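Local coordinates for protein NADP-dependent glyceraldehyde-3-phosphate dehydrogenase (Bacillus halodurans, PDB 3PRL) that probably catalyses the NADP-dependent, non-phosphorylating oxidation of glyceraldehyde 3-phosphate, at residues Lys297-Gln302 / Leu392-Val397; Gly354-Ser359 / Leu373-Pro378. All coordinates share one frame; numbering follows the deposited sequence.

Overall arrangement
Both contacts belong to one mixed sheet, that of the catalytic domain of the aldehyde dehydrogenase fold, and their centres lie about 10 Å apart. Contact 1 pairs parallel strands 297-302 and 392-397; contact 2 pairs 354-359 with 373-378, further toward the sheet's margin. Strand 391-397 joins them: I394 N lies 3.0 Å from L373 O and I394 O 3.0 Å from V376 N, both probable hydrogen bonds. Contact 2 falls within the chain between the two strands of contact 1. The K297 side chain is about 10 Å from G240, which binds NADP in this protein, although no cofactor is bound to this chain; contact 2 lies away from the cofactor site.

Contact 1 (Lys297-Gln302 / Leu392-Val397); sequences KRVFVQ and LPIIRV
Two neighbouring parallel strands of the catalytic-domain sheet meet here, V299 pairing with I394, F300 with I395, V301 with R396 and Q302 with V397. Four backbone hydrogen bonds join them: V299 N to P393 O, I395 N to V299 O, V301 N to I395 O (2.9 Å) and V397 N to V301 O (2.8 Å). The last is nearly straight at hydrogen (173°). On one face, V299 and I394 lie side by side, V299 CG2 touching I394 CD1 at 3.7 Å. V301 CG1 occupies the crowded position between its backbone N and carbonyl carbon (chi1 60°), from which it meets I394 CG2 at 3.6 Å. On the other face, the F300 ring receives V397 CG2 at its edge, 3.6 Å from CD1, while I395 runs alongside and brings its CD1 to 3.8 Å from F300 CE1. Helix 303-317 covers V301, and helix 400-409 covers F300. Near the start of the strand, K297 O lies 3.1 Å from P393 CD; the K297 amino group turns away to a salt bridge with E386. R396 NH1 likewise pairs with D307. The chemistry is thus divided: four backbone bonds join the strands, while R298, F300 and Q302 bond through their backbones to strand 264-268; aliphatic branches and one aromatic edge fill both faces, and the charged ends find their mates elsewhere.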
loop_
_atom_site.group_PDB
_atom_site.type_symbol
_atom_site.label_atom_id
_atom_site.label_comp_id
_atom_site.label_asym_id
_atom_site.label_seq_id
_atom_site.Cartn_x
_atom_site.Cartn_y
_atom_site.Cartn_z
ATOM N N LYS D 297 -0.329 30.250 18.761
ATOM C CA LYS D 297 -0.625 31.677 18.790
ATOM C C LYS D 297 -1.763 31.991 19.732
ATOM O O LYS D 297 -2.226 33.110 19.763
ATOM C CB LYS D 297 -0.979 32.168 17.386
ATOM C CG LYS D 297 0.182 32.217 16.410
ATOM C CD LYS D 297 -0.360 32.310 15.033
ATOM C CE LYS D 297 0.733 32.308 14.004
ATOM N NZ LYS D 297 0.264 31.542 12.798
ATOM N N ARG D 298 -2.195 30.996 20.501
ATOM C CA ARG D 298 -3.355 31.083 21.386
ATOM C C ARG D 298 -3.184 30.071 22.506
ATOM O O ARG D 298 -2.966 28.888 22.230
ATOM C CB ARG D 298 -4.621 30.667 20.630
ATOM C CG ARG D 298 -5.436 31.756 19.989
ATOM C CD ARG D 298 -6.818 31.201 19.640
ATOM N NE ARG D 298 -6.800 30.227 18.545
ATOM C CZ ARG D 298 -7.891 29.745 17.949
ATOM N NH1 ARG D 298 -9.105 30.151 18.337
ATOM N NH2 ARG D 298 -7.777 28.864 16.955
ATOM N N VAL D 299 -3.290 30.507 23.758
ATOM C CA VAL D 299 -3.340 29.543 24.852
ATOM C C VAL D 299 -4.701 29.543 25.540
ATOM O O VAL D 299 -5.065 30.501 26.213
ATOM C CB VAL D 299 -2.245 29.767 25.916
ATOM C CG1 VAL D 299 -2.335 28.681 26.992
ATOM C CG2 VAL D 299 -0.848 29.792 25.290
ATOM N N PHE D 300 -5.449 28.462 25.367
ATOM C CA PHE D 300 -6.603 28.208 26.226
ATOM C C PHE D 300 -6.106 27.389 27.415
ATOM O O PHE D 300 -5.734 26.226 27.254
ATOM C CB PHE D 300 -7.692 27.423 25.484
ATOM C CG PHE D 300 -8.192 28.088 24.231
ATOM C CD1 PHE D 300 -9.035 29.190 24.297
ATOM C CD2 PHE D 300 -7.840 27.591 22.983
ATOM C CE1 PHE D 300 -9.509 29.794 23.140
ATOM C CE2 PHE D 300 -8.305 28.191 21.818
ATOM C CZ PHE D 300 -9.140 29.287 21.892
ATOM N N VAL D 301 -6.091 27.989 28.603
ATOM C CA VAL D 301 -5.586 27.309 29.801
ATOM C C VAL D 301 -6.655 27.204 30.888
ATOM O O VAL D 301 -7.313 28.190 31.214
ATOM C CB VAL D 301 -4.290 27.989 30.368
ATOM C CG1 VAL D 301 -4.538 29.432 30.757
ATOM C CG2 VAL D 301 -3.729 27.198 31.536
ATOM N N GLN D 302 -6.822 26.008 31.447
ATOM C CA GLN D 302 -7.824 25.792 32.487
ATOM C C GLN D 302 -7.551 26.689 33.691
ATOM O O GLN D 302 -6.394 26.933 34.031
ATOM C CB GLN D 302 -7.869 24.324 32.912
ATOM C CG GLN D 302 -9.238 23.899 33.394
ATOM C CD GLN D 302 -9.252 22.513 33.977
ATOM O OE1 GLN D 302 -9.483 21.536 33.268
ATOM N NE2 GLN D 302 -9.014 22.414 35.277
ATOM N N LEU D 392 1.781 36.752 22.126
ATOM C CA LEU D 392 1.130 35.505 22.512
ATOM C C LEU D 392 0.063 35.786 23.557
ATOM O O LEU D 392 0.382 36.254 24.655
ATOM C CB LEU D 392 2.161 34.500 23.053
ATOM C CG LEU D 392 1.667 33.130 23.539
ATOM C CD1 LEU D 392 0.983 32.365 22.415
ATOM C CD2 LEU D 392 2.819 32.318 24.140
ATOM N N PRO D 393 -1.204 35.537 23.210
ATOM C CA PRO D 393 -2.273 35.728 24.190
ATOM C C PRO D 393 -2.511 34.489 25.036
ATOM O O PRO D 393 -2.329 33.371 24.571
ATOM C CB PRO D 393 -3.497 36.018 23.320
ATOM C CG PRO D 393 -3.210 35.323 22.020
ATOM C CD PRO D 393 -1.724 35.339 21.844
ATOM N N ILE D 394 -2.903 34.705 26.287
ATOM C CA ILE D 394 -3.364 33.617 27.132
ATOM C C ILE D 394 -4.867 33.807 27.366
ATOM O O ILE D 394 -5.329 34.916 27.673
ATOM C CB ILE D 394 -2.570 33.522 28.477
ATOM C CG1 ILE D 394 -1.057 33.780 28.278
ATOM C CG2 ILE D 394 -2.841 32.193 29.183
ATOM C CD1 ILE D 394 -0.324 32.805 27.363
ATOM N N ILE D 395 -5.626 32.734 27.174
ATOM C CA ILE D 395 -7.064 32.792 27.346
ATOM C C ILE D 395 -7.448 31.848 28.476
ATOM O O ILE D 395 -7.262 30.637 28.388
ATOM C CB ILE D 395 -7.832 32.512 26.020
ATOM C CG1 ILE D 395 -7.530 33.610 24.990
ATOM C CG2 ILE D 395 -9.333 32.423 26.270
ATOM C CD1 ILE D 395 -7.934 33.278 23.561
ATOM N N ARG D 396 -7.933 32.429 29.566
ATOM C CA ARG D 396 -8.277 31.646 30.744
ATOM C C ARG D 396 -9.615 30.954 30.480
ATOM O O ARG D 396 -10.626 31.601 30.206
ATOM C CB ARG D 396 -8.313 32.513 32.019
ATOM C CG ARG D 396 -7.413 33.750 31.979
ATOM C CD ARG D 396 -6.806 34.067 33.341
ATOM N NE ARG D 396 -5.425 33.582 33.452
ATOM C CZ ARG D 396 -4.732 33.502 34.585
ATOM N NH1 ARG D 396 -5.276 33.852 35.740
ATOM N NH2 ARG D 396 -3.488 33.046 34.564
ATOM N N VAL D 397 -9.596 29.631 30.535
ATOM C CA VAL D 397 -10.760 28.823 30.177
ATOM C C VAL D 397 -11.210 27.961 31.372
ATOM O O VAL D 397 -10.450 27.779 32.321
ATOM C CB VAL D 397 -10.442 27.982 28.909
ATOM C CG1 VAL D 397 -11.539 27.011 28.600
ATOM C CG2 VAL D 397 -10.215 28.897 27.717
#

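Contact 2 (Gly354-Ser359 / Leu373-Pro378)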
loop_
_atom_site.group_PDB
_atom_site.type_symbol
_atom_site.label_atom_id
_atom_site.label_comp_id
_atom_site.label_asym_id
_atom_site.label_seq_id
_atom_site.Cartn_x
_atom_site.Cartn_y
_atom_site.Cartn_z
ATOM N N GLY D 354 -8.600 46.019 27.879
ATOM C CA GLY D 354 -8.276 45.656 29.255
ATOM C C GLY D 354 -7.500 44.377 29.509
ATOM O O GLY D 354 -7.626 43.792 30.587
ATOM N N ALA D 355 -6.690 43.944 28.544
ATOM C CA ALA D 355 -5.863 42.749 28.747
ATOM C C ALA D 355 -4.642 43.099 29.575
ATOM O O ALA D 355 -4.092 44.200 29.445
ATOM C CB ALA D 355 -5.438 42.122 27.414
ATOM N N THR D 356 -4.218 42.170 30.428
ATOM C CA THR D 356 -3.049 42.415 31.263
ATOM C C THR D 356 -1.767 42.183 30.474
ATOM O O THR D 356 -1.561 41.104 29.902
ATOM C CB THR D 356 -3.045 41.548 32.537
ATOM O OG1 THR D 356 -4.350 41.539 33.124
ATOM C CG2 THR D 356 -2.040 42.090 33.549
ATOM N N LEU D 357 -0.905 43.194 30.451
ATOM C CA LEU D 357 0.393 43.045 29.834
ATOM C C LEU D 357 1.321 42.406 30.852
ATOM O O LEU D 357 1.668 43.023 31.873
ATOM C CB LEU D 357 0.936 44.388 29.342
ATOM C CG LEU D 357 2.325 44.374 28.690
ATOM C CD1 LEU D 357 2.235 43.959 27.212
ATOM C CD2 LEU D 357 3.032 45.727 28.847
ATOM N N LEU D 358 1.703 41.157 30.579
ATOM C CA LEU D 358 2.583 40.404 31.469
ATOM C C LEU D 358 4.075 40.646 31.234
ATOM O O LEU D 358 4.874 40.573 32.174
ATOM C CB LEU D 358 2.256 38.916 31.420
ATOM C CG LEU D 358 1.714 38.339 32.732
ATOM C CD1 LEU D 358 0.434 39.030 33.222
ATOM C CD2 LEU D 358 1.515 36.832 32.603
ATOM N N SER D 359 4.444 40.933 29.987
ATOM C CA SER D 359 5.823 41.301 29.670
ATOM C C SER D 359 5.976 42.015 28.333
ATOM O O SER D 359 5.182 41.813 27.413
ATOM C CB SER D 359 6.742 40.075 29.719
ATOM O OG SER D 359 7.961 40.327 29.051
ATOM N N LEU D 373 0.490 38.712 26.756
ATOM C CA LEU D 373 -0.766 39.269 27.242
ATOM C C LEU D 373 -1.564 38.205 27.970
ATOM O O LEU D 373 -1.592 37.047 27.554
ATOM C CB LEU D 373 -1.590 39.827 26.082
ATOM C CG LEU D 373 -0.912 40.788 25.101
ATOM C CD1 LEU D 373 -1.681 40.825 23.794
ATOM C CD2 LEU D 373 -0.768 42.198 25.702
ATOM N N ASP D 374 -2.218 38.604 29.054
ATOM C CA ASP D 374 -3.039 37.689 29.844
ATOM C C ASP D 374 -4.485 38.163 29.837
ATOM O O ASP D 374 -4.774 39.269 29.379
ATOM C CB ASP D 374 -2.494 37.551 31.278
ATOM C CG ASP D 374 -2.946 36.261 31.977
ATOM O OD1 ASP D 374 -3.775 35.504 31.415
ATOM O OD2 ASP D 374 -2.468 36.005 33.105
ATOM N N ASP D 375 -5.383 37.302 30.320
ATOM C CA ASP D 375 -6.813 37.591 30.460
ATOM C C ASP D 375 -7.459 38.022 29.145
ATOM O O ASP D 375 -8.405 38.826 29.124
ATOM C CB ASP D 375 -7.037 38.620 31.571
ATOM C CG ASP D 375 -6.677 38.076 32.942
ATOM O OD1 ASP D 375 -7.541 37.408 33.557
ATOM O OD2 ASP D 375 -5.541 38.321 33.412
ATOM N N VAL D 376 -6.940 37.465 28.049
ATOM C CA VAL D 376 -7.338 37.847 26.699
ATOM C C VAL D 376 -8.747 37.356 26.409
ATOM O O VAL D 376 -9.118 36.235 26.766
ATOM C CB VAL D 376 -6.305 37.381 25.640
ATOM C CG1 VAL D 376 -6.835 37.562 24.214
ATOM C CG2 VAL D 376 -5.018 38.165 25.814
ATOM N N THR D 377 -9.540 38.217 25.788
ATOM C CA THR D 377 -10.956 37.925 25.607
ATOM C C THR D 377 -11.324 37.710 24.137
ATOM O O THR D 377 -10.641 38.209 23.233
ATOM C CB THR D 377 -11.860 39.015 26.270
ATOM O OG1 THR D 377 -11.616 40.289 25.670
ATOM C CG2 THR D 377 -11.602 39.105 27.782
ATOM N N PRO D 378 -12.405 36.950 23.891
ATOM C CA PRO D 378 -12.938 36.771 22.547
ATOM C C PRO D 378 -13.313 38.081 21.838
ATOM O O PRO D 378 -13.519 38.065 20.629
ATOM C CB PRO D 378 -14.192 35.930 22.788
ATOM C CG PRO D 378 -13.902 35.177 24.011
ATOM C CD PRO D 378 -13.134 36.120 24.871
#
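T356 and D374 face each other as an antiparallel hydrogen-bonded pair, joined by two backbone bonds. D374 N reaches T356 O at 2.7 Å, and T356 N meets D374 O at 3.1 Å. L357 and L373 form the adjoining non-hydrogen-bonded pair, their side chains crossing with L357 CD1 3.8 Å from L373 CD2. Beyond D374 the strand ends, and D375 takes a positive phi (56°) that carries the chain into a turn. The D375 carboxylate lies alongside T356, whose OG1 gives OD2 a weak hydrogen bond of 3.4 Å. D374 extends its carboxylate with CG opposite the main-chain N (chi1 -158°), and OD1 accepts D375 N at 2.6 Å from above the carboxylate plane. L358 CD1 packs against D374 CB at 3.8 Å. With an alanine in place of D374, D375 N is likely to lose this acceptor and the turn its brace, and R396 a long, weak ion-pair partner. Further out, helix 303-317 covers L358 and D374 through V310, and helix 337-352 packs on L357 and L373. That helix closes in a Schellman motif with G354 as its C-prime residue, delivering the chain toward the strand. A classic beta bulge at L358 and S359, opposite L372, interrupts the first strand of this antiparallel pairing at the margin of the sheet.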